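Local structure of LD10117p (Drosophila melanogaster, 5HJQ) at residues H163-Y167 and L197-T201; I180-L184 and A213-L217; I309-F313 and A335-C340. The protein acts as a GTPase-activating protein for Rab35 in synaptic vesicle protein recycling, and its TBC domain binds phosphoinositides. All coordinates share one frame; numbering follows the deposited sequence.

Contact 1. Residues H163-Y167 and L197-T201; sequences HCLPY and LYPIT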
# COMPACT_ATOMS: atom_id res chain seq x y z
N HIS A 163 -13.07 2.63 3.57
CA HIS A 163 -11.94 1.80 3.18
C HIS A 163 -11.23 1.12 4.36
O HIS A 163 -10.01 1.24 4.52
CB HIS A 163 -10.93 2.62 2.39
CG HIS A 163 -11.47 3.13 1.09
ND1 HIS A 163 -12.09 4.36 0.97
CD2 HIS A 163 -11.50 2.58 -0.15
CE1 HIS A 163 -12.46 4.54 -0.28
NE2 HIS A 163 -12.12 3.48 -0.98
N CYS A 164 -11.99 0.41 5.18
CA CYS A 164 -11.39 -0.48 6.16
C CYS A 164 -11.31 -1.87 5.55
O CYS A 164 -11.94 -2.81 6.02
CB CYS A 164 -12.19 -0.49 7.46
SG CYS A 164 -12.19 1.11 8.31
N LEU A 165 -10.53 -1.96 4.48
CA LEU A 165 -10.44 -3.17 3.66
C LEU A 165 -9.91 -4.36 4.46
O LEU A 165 -8.78 -4.34 4.94
CB LEU A 165 -9.54 -2.91 2.45
CG LEU A 165 -9.97 -1.72 1.59
CD1 LEU A 165 -8.88 -1.33 0.61
CD2 LEU A 165 -11.26 -2.05 0.85
N PRO A 166 -10.74 -5.40 4.59
CA PRO A 166 -10.45 -6.59 5.39
C PRO A 166 -9.74 -7.70 4.62
O PRO A 166 -9.08 -8.54 5.24
CB PRO A 166 -11.84 -7.05 5.84
CG PRO A 166 -12.71 -6.69 4.67
CD PRO A 166 -12.12 -5.44 4.05
N TYR A 167 -9.88 -7.70 3.30
CA TYR A 167 -9.35 -8.76 2.44
C TYR A 167 -9.83 -10.14 2.91
O TYR A 167 -11.03 -10.38 2.99
CB TYR A 167 -7.82 -8.69 2.39
CG TYR A 167 -7.31 -7.34 1.94
CD1 TYR A 167 -7.48 -6.90 0.64
CD2 TYR A 167 -6.65 -6.49 2.83
CE1 TYR A 167 -7.02 -5.67 0.22
CE2 TYR A 167 -6.18 -5.25 2.43
CZ TYR A 167 -6.37 -4.85 1.12
OH TYR A 167 -5.90 -3.62 0.71
N LEU A 197 -3.81 3.41 6.62
CA LEU A 197 -3.30 2.69 7.79
C LEU A 197 -4.03 1.37 8.05
O LEU A 197 -3.39 0.35 8.31
CB LEU A 197 -3.38 3.60 9.02
CG LEU A 197 -2.48 3.24 10.20
CD1 LEU A 197 -1.98 4.52 10.88
CD2 LEU A 197 -3.22 2.35 11.20
N TYR A 198 -5.35 1.39 7.97
CA TYR A 198 -6.15 0.19 8.22
C TYR A 198 -5.93 -0.92 7.17
O TYR A 198 -5.70 -2.07 7.56
CB TYR A 198 -7.64 0.54 8.32
CG TYR A 198 -8.50 -0.54 8.93
CD1 TYR A 198 -8.86 -1.67 8.20
CD2 TYR A 198 -8.95 -0.44 10.23
CE1 TYR A 198 -9.65 -2.66 8.75
CE2 TYR A 198 -9.74 -1.43 10.79
CZ TYR A 198 -10.09 -2.53 10.05
OH TYR A 198 -10.87 -3.51 10.60
N PRO A 199 -6.01 -0.60 5.86
CA PRO A 199 -5.77 -1.66 4.88
C PRO A 199 -4.42 -2.36 5.03
O PRO A 199 -4.32 -3.57 4.81
CB PRO A 199 -5.85 -0.92 3.54
CG PRO A 199 -6.77 0.21 3.80
CD PRO A 199 -6.45 0.65 5.20
N ILE A 200 -3.39 -1.60 5.41
CA ILE A 200 -2.06 -2.16 5.61
C ILE A 200 -2.04 -3.08 6.83
O ILE A 200 -1.46 -4.17 6.79
CB ILE A 200 -1.00 -1.05 5.77
CG1 ILE A 200 -0.82 -0.29 4.45
CG2 ILE A 200 0.33 -1.64 6.21
CD1 ILE A 200 0.25 0.78 4.52
N THR A 201 -2.68 -2.63 7.91
CA THR A 201 -2.80 -3.41 9.13
C THR A 201 -3.40 -4.78 8.84
O THR A 201 -2.93 -5.80 9.35
CB THR A 201 -3.67 -2.69 10.17
OG1 THR A 201 -3.08 -1.43 10.50
CG2 THR A 201 -3.81 -3.53 11.44
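A loop-on-helix contact joins Cys164, Leu165 and Tyr167, in the loop before helix 171-187, to Tyr198 and Pro199 in the first turn of helix 197-204 of the all-helical TBC domain. Cys164 lies over a face of the Tyr198 ring. Cys164 CB is 3.7 Å from the centroid of the Tyr198 ring in a CH-pi contact 17° off the normal, and Cys164 SG is 4.1 Å from it, a sulfur-aromatic contact. The Tyr198 ring is turned toward Cys164 by a chi1 of -165°, which sets CG anti to the backbone N. Beside it the Pro199 ring fills the next position: Pro199 CG stands 3.5 Å from His163 O and 4.1 Å from Leu165 CD1. Tyr167 closes the far end, its ring edge meeting Pro199 O nearly in plane, with Tyr167 CE2 3.5 Å from that oxygen. Leu165 CB lies over one face of the Tyr167 ring, toward its rim. Ring and apolar contacts thus carry the meeting of the two segments. Leu165 O is hydrogen-bonded to Ser202 OG, further along helix 197-204, and the tyrosine hydroxyls are bonded to other parts of the domain, Tyr198 OH to Asp178 and Tyr167 OH to Leu279 O.

Contact 2. Residues I180-L184 and A213-L217; sequences IVNVL and AYICL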
# COMPACT_ATOMS: atom_id res chain seq x y z
N ILE A 180 -5.84 -2.83 16.87
CA ILE A 180 -4.54 -2.25 16.56
C ILE A 180 -4.64 -0.76 16.21
O ILE A 180 -3.88 0.06 16.73
CB ILE A 180 -3.84 -2.98 15.40
CG1 ILE A 180 -3.53 -4.43 15.79
CG2 ILE A 180 -2.56 -2.27 15.01
CD1 ILE A 180 -2.68 -5.16 14.77
N VAL A 181 -5.58 -0.41 15.33
CA VAL A 181 -5.73 0.98 14.90
C VAL A 181 -6.22 1.85 16.06
O VAL A 181 -5.90 3.04 16.11
CB VAL A 181 -6.69 1.11 13.70
CG1 VAL A 181 -6.15 0.35 12.50
CG2 VAL A 181 -8.08 0.62 14.05
N ASN A 182 -6.97 1.26 16.98
CA ASN A 182 -7.39 1.97 18.18
C ASN A 182 -6.20 2.31 19.05
O ASN A 182 -6.07 3.43 19.55
CB ASN A 182 -8.40 1.15 18.98
CG ASN A 182 -9.84 1.47 18.61
OD1 ASN A 182 -10.52 2.21 19.33
ND2 ASN A 182 -10.31 0.92 17.50
N VAL A 183 -5.32 1.33 19.22
CA VAL A 183 -4.09 1.51 19.99
C VAL A 183 -3.19 2.56 19.34
O VAL A 183 -2.67 3.45 20.01
CB VAL A 183 -3.31 0.19 20.13
CG1 VAL A 183 -1.92 0.44 20.69
CG2 VAL A 183 -4.08 -0.80 21.01
N LEU A 184 -3.02 2.46 18.02
CA LEU A 184 -2.22 3.41 17.27
C LEU A 184 -2.75 4.83 17.43
O LEU A 184 -2.00 5.75 17.72
CB LEU A 184 -2.16 3.03 15.79
CG LEU A 184 -1.15 1.92 15.50
CD1 LEU A 184 -1.19 1.49 14.04
CD2 LEU A 184 0.25 2.38 15.88
N ALA A 213 2.30 -7.23 14.01
CA ALA A 213 1.68 -6.29 13.07
C ALA A 213 1.78 -4.88 13.61
O ALA A 213 2.14 -3.95 12.89
CB ALA A 213 0.24 -6.67 12.82
N TYR A 214 1.46 -4.71 14.90
CA TYR A 214 1.55 -3.41 15.54
C TYR A 214 2.95 -2.83 15.44
O TYR A 214 3.12 -1.67 15.06
CB TYR A 214 1.15 -3.50 17.02
CG TYR A 214 1.61 -2.28 17.80
CD1 TYR A 214 0.91 -1.09 17.71
CD2 TYR A 214 2.74 -2.33 18.60
CE1 TYR A 214 1.32 0.03 18.40
CE2 TYR A 214 3.16 -1.21 19.30
CZ TYR A 214 2.44 -0.03 19.19
OH TYR A 214 2.84 1.09 19.89
N ILE A 215 3.95 -3.63 15.81
CA ILE A 215 5.33 -3.18 15.84
C ILE A 215 5.82 -2.79 14.44
O ILE A 215 6.61 -1.86 14.29
CB ILE A 215 6.26 -4.25 16.45
CG1 ILE A 215 5.85 -4.56 17.89
CG2 ILE A 215 7.70 -3.80 16.41
CD1 ILE A 215 6.66 -5.69 18.54
N CYS A 216 5.34 -3.50 13.43
CA CYS A 216 5.59 -3.09 12.04
C CYS A 216 5.02 -1.71 11.76
O CYS A 216 5.71 -0.83 11.25
CB CYS A 216 5.00 -4.10 11.06
SG CYS A 216 5.94 -5.61 10.90
N LEU A 217 3.75 -1.53 12.11
CA LEU A 217 3.04 -0.28 11.87
C LEU A 217 3.68 0.91 12.57
O LEU A 217 3.87 1.96 11.96
CB LEU A 217 1.58 -0.41 12.30
CG LEU A 217 0.73 -1.29 11.38
CD1 LEU A 217 -0.40 -1.96 12.14
CD2 LEU A 217 0.19 -0.46 10.23
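Ile180 overlaps helix 210-221 with two branches at once: Ile180 CD1 rests 3.8 Å from Ala213 CB, and Ile180 CG2 meets Leu217 CD1 at 3.6 Å. The division follows from chi1 of -64°, which swings CG1 beside the backbone N and leaves CG2 anti to it, spreading the branches over successive turns of the partner. One turn on, Leu184 repeats the division. Leu184 CD1 packs on Leu217 CB at 3.8 Å, while Leu184 CD2 comes to Tyr214 CE1 at 3.6 Å. Val183 CG1 approaches Tyr214 CE1 at 4.0 Å, so two aliphatic side chains of one helix converge on that ring carbon. Leu217 crosses both Ile180 and Leu184 at about a right angle, its CD1 meeting Ile180 CG2 and Leu184 CD1 alike. All six participants are buried, and their side chains meet carbon to carbon throughout. The axes of the two segments pass 10.6 Å apart at 41°, a spacing that leaves room for branched side chains and a tyrosine ring to interleave. Within the TBC domain, helices 134-143 and 197-204 flank this pair: the first offers Tyr135 to Ile180, Val183 and the Tyr214 ring, and the second brings Leu197 to Leu184 and Thr201 and Leu204 to Leu217.

Contact 3. Residues I309-F313 and A335-C340; sequences ILNLF and ALIKFC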
# COMPACT_ATOMS: atom_id res chain seq x y z
N ILE A 309 -0.16 0.86 -13.79
CA ILE A 309 -1.60 0.66 -13.93
C ILE A 309 -2.18 1.61 -14.98
O ILE A 309 -2.97 1.20 -15.82
CB ILE A 309 -2.33 0.86 -12.59
CG1 ILE A 309 -1.95 -0.24 -11.60
CG2 ILE A 309 -3.84 0.89 -12.80
CD1 ILE A 309 -2.68 -0.14 -10.28
N LEU A 310 -1.76 2.87 -14.92
CA LEU A 310 -2.24 3.88 -15.86
C LEU A 310 -1.84 3.57 -17.30
O LEU A 310 -2.64 3.74 -18.22
CB LEU A 310 -1.71 5.27 -15.46
CG LEU A 310 -2.43 5.91 -14.28
CD1 LEU A 310 -1.68 7.12 -13.78
CD2 LEU A 310 -3.85 6.28 -14.67
N ASN A 311 -0.61 3.11 -17.50
CA ASN A 311 -0.16 2.67 -18.82
C ASN A 311 -0.93 1.45 -19.30
O ASN A 311 -1.38 1.39 -20.44
CB ASN A 311 1.34 2.38 -18.82
CG ASN A 311 2.17 3.60 -18.52
OD1 ASN A 311 1.67 4.72 -18.56
ND2 ASN A 311 3.45 3.39 -18.22
N LEU A 312 -1.07 0.46 -18.42
CA LEU A 312 -1.80 -0.76 -18.75
C LEU A 312 -3.26 -0.47 -19.06
O LEU A 312 -3.86 -1.13 -19.92
CB LEU A 312 -1.70 -1.77 -17.60
CG LEU A 312 -0.36 -2.47 -17.37
CD1 LEU A 312 -0.40 -3.31 -16.11
CD2 LEU A 312 0.01 -3.33 -18.57
N PHE A 313 -3.85 0.50 -18.37
CA PHE A 313 -5.26 0.82 -18.57
C PHE A 313 -5.48 1.55 -19.89
O PHE A 313 -6.48 1.32 -20.57
CB PHE A 313 -5.79 1.67 -17.41
CG PHE A 313 -7.26 1.98 -17.53
CD1 PHE A 313 -8.21 1.01 -17.29
CD2 PHE A 313 -7.69 3.26 -17.87
CE1 PHE A 313 -9.56 1.29 -17.39
CE2 PHE A 313 -9.04 3.54 -17.98
CZ PHE A 313 -9.98 2.56 -17.74
N ALA A 335 -13.59 2.91 -13.23
CA ALA A 335 -13.21 2.09 -14.38
C ALA A 335 -11.82 1.55 -14.12
O ALA A 335 -11.51 0.40 -14.44
CB ALA A 335 -13.26 2.88 -15.68
N LEU A 336 -10.99 2.37 -13.49
CA LEU A 336 -9.64 1.97 -13.12
C LEU A 336 -9.66 0.90 -12.03
O LEU A 336 -8.90 -0.07 -12.08
CB LEU A 336 -8.82 3.18 -12.66
CG LEU A 336 -8.34 4.10 -13.78
CD1 LEU A 336 -8.15 5.53 -13.29
CD2 LEU A 336 -7.04 3.56 -14.36
N ILE A 337 -10.54 1.07 -11.05
CA ILE A 337 -10.72 0.10 -9.98
C ILE A 337 -11.15 -1.26 -10.54
O ILE A 337 -10.59 -2.29 -10.18
CB ILE A 337 -11.75 0.57 -8.95
CG1 ILE A 337 -11.26 1.84 -8.24
CG2 ILE A 337 -12.04 -0.52 -7.93
CD1 ILE A 337 -10.02 1.64 -7.41
N LYS A 338 -12.15 -1.24 -11.41
CA LYS A 338 -12.65 -2.47 -12.02
C LYS A 338 -11.57 -3.15 -12.85
O LYS A 338 -11.45 -4.38 -12.84
CB LYS A 338 -13.88 -2.18 -12.89
CG LYS A 338 -15.11 -1.71 -12.13
CD LYS A 338 -16.32 -1.64 -13.05
CE LYS A 338 -16.05 -0.78 -14.28
NZ LYS A 338 -17.26 -0.03 -14.72
N PHE A 339 -10.79 -2.35 -13.57
CA PHE A 339 -9.70 -2.86 -14.40
C PHE A 339 -8.64 -3.56 -13.56
O PHE A 339 -8.08 -4.58 -13.97
CB PHE A 339 -9.07 -1.72 -15.20
CG PHE A 339 -7.83 -2.12 -15.96
CD1 PHE A 339 -7.92 -2.91 -17.09
CD2 PHE A 339 -6.57 -1.71 -15.53
CE1 PHE A 339 -6.78 -3.28 -17.79
CE2 PHE A 339 -5.44 -2.08 -16.23
CZ PHE A 339 -5.54 -2.86 -17.35
N CYS A 340 -8.36 -3.01 -12.38
CA CYS A 340 -7.34 -3.57 -11.49
C CYS A 340 -7.76 -4.92 -10.93
O CYS A 340 -6.93 -5.82 -10.77
CB CYS A 340 -7.05 -2.59 -10.35
SG CYS A 340 -6.20 -1.07 -10.84
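Phe313 and Phe339 form a T-shaped pair where helices 300-317 and 332-341 of this TBC-domain construct cross. The edge of Phe313 is directed at the face of Phe339, with centroids 5.2 Å apart and planes at 70°; the leading atom, Phe313 CD1, stands 3.4 Å from Phe339 CG. Both rings leave their helices with CG anti to the backbone N (chi1 -177° for Phe313), extending across the gap and past each other in opposite directions. Phe339 also covers backbone: Phe313 CA lies over its face, and Phe339 CZ is 3.5 Å from Leu312 O.

One face of the Phe313 ring receives Leu336 CD2, a CH-pi contact 3.9 Å from the centroid. Farther out on the ring, Phe313 CZ reaches Ala335 CB at 3.9 Å. At the other end of the crossing, Ile309 CG2 and CD1 both pack on Cys340 SG, the former at 3.6 Å. Replacing Phe313 by an alanine removes the ring, and this would probably leave Phe339 without that edge and Leu336 CD2 with no ring to lie on, opening a gap between the helices.

A second shell positions these groups. Trp277 lies against Ile309, Leu336 and Cys340, Phe258 supports Leu310 and Phe313, and Trp323 makes a further edge-to-face contact with Phe339. The axes of the two segments cross at 91° and 10.7 Å, a distance bridged by the rings of Phe313 and Phe339 and the side chain of Leu336. Helix 300-317 also carries Lys300 and Arg304, which bind phosphoinositide, and the side chain of Ile309 is about 9 Å from that of Arg304. The edge-to-face geometry is consistent with an electrostatic as well as a dispersion contribution, and the neighbours on each ring probably limit its rotation.

Contacts 1 and 2 are interwoven, whereas contact 3 stands apart. The segments of the first two alternate along the chain, on the loop before helix 171-187 and on the consecutive helices 171-187, 197-204 and 210-221. Their centres are 12 Å apart, and they touch where Leu197 CD2 packs on Leu184 CD1 at 3.6 Å and Tyr198 CD2 on Val181 CG1 at 3.7 Å. Contact 3 follows later in sequence, its centre about 20 Å from that of contact 1 and about 31 Å from that of contact 2; contacts 2 and 3 lie on opposite sides of the chain's centre. Local helix packing thus builds separate parts of one all-helical domain, and one helix of contact 3, 300-317, carries the phosphoinositide-binding Lys300 and Arg304.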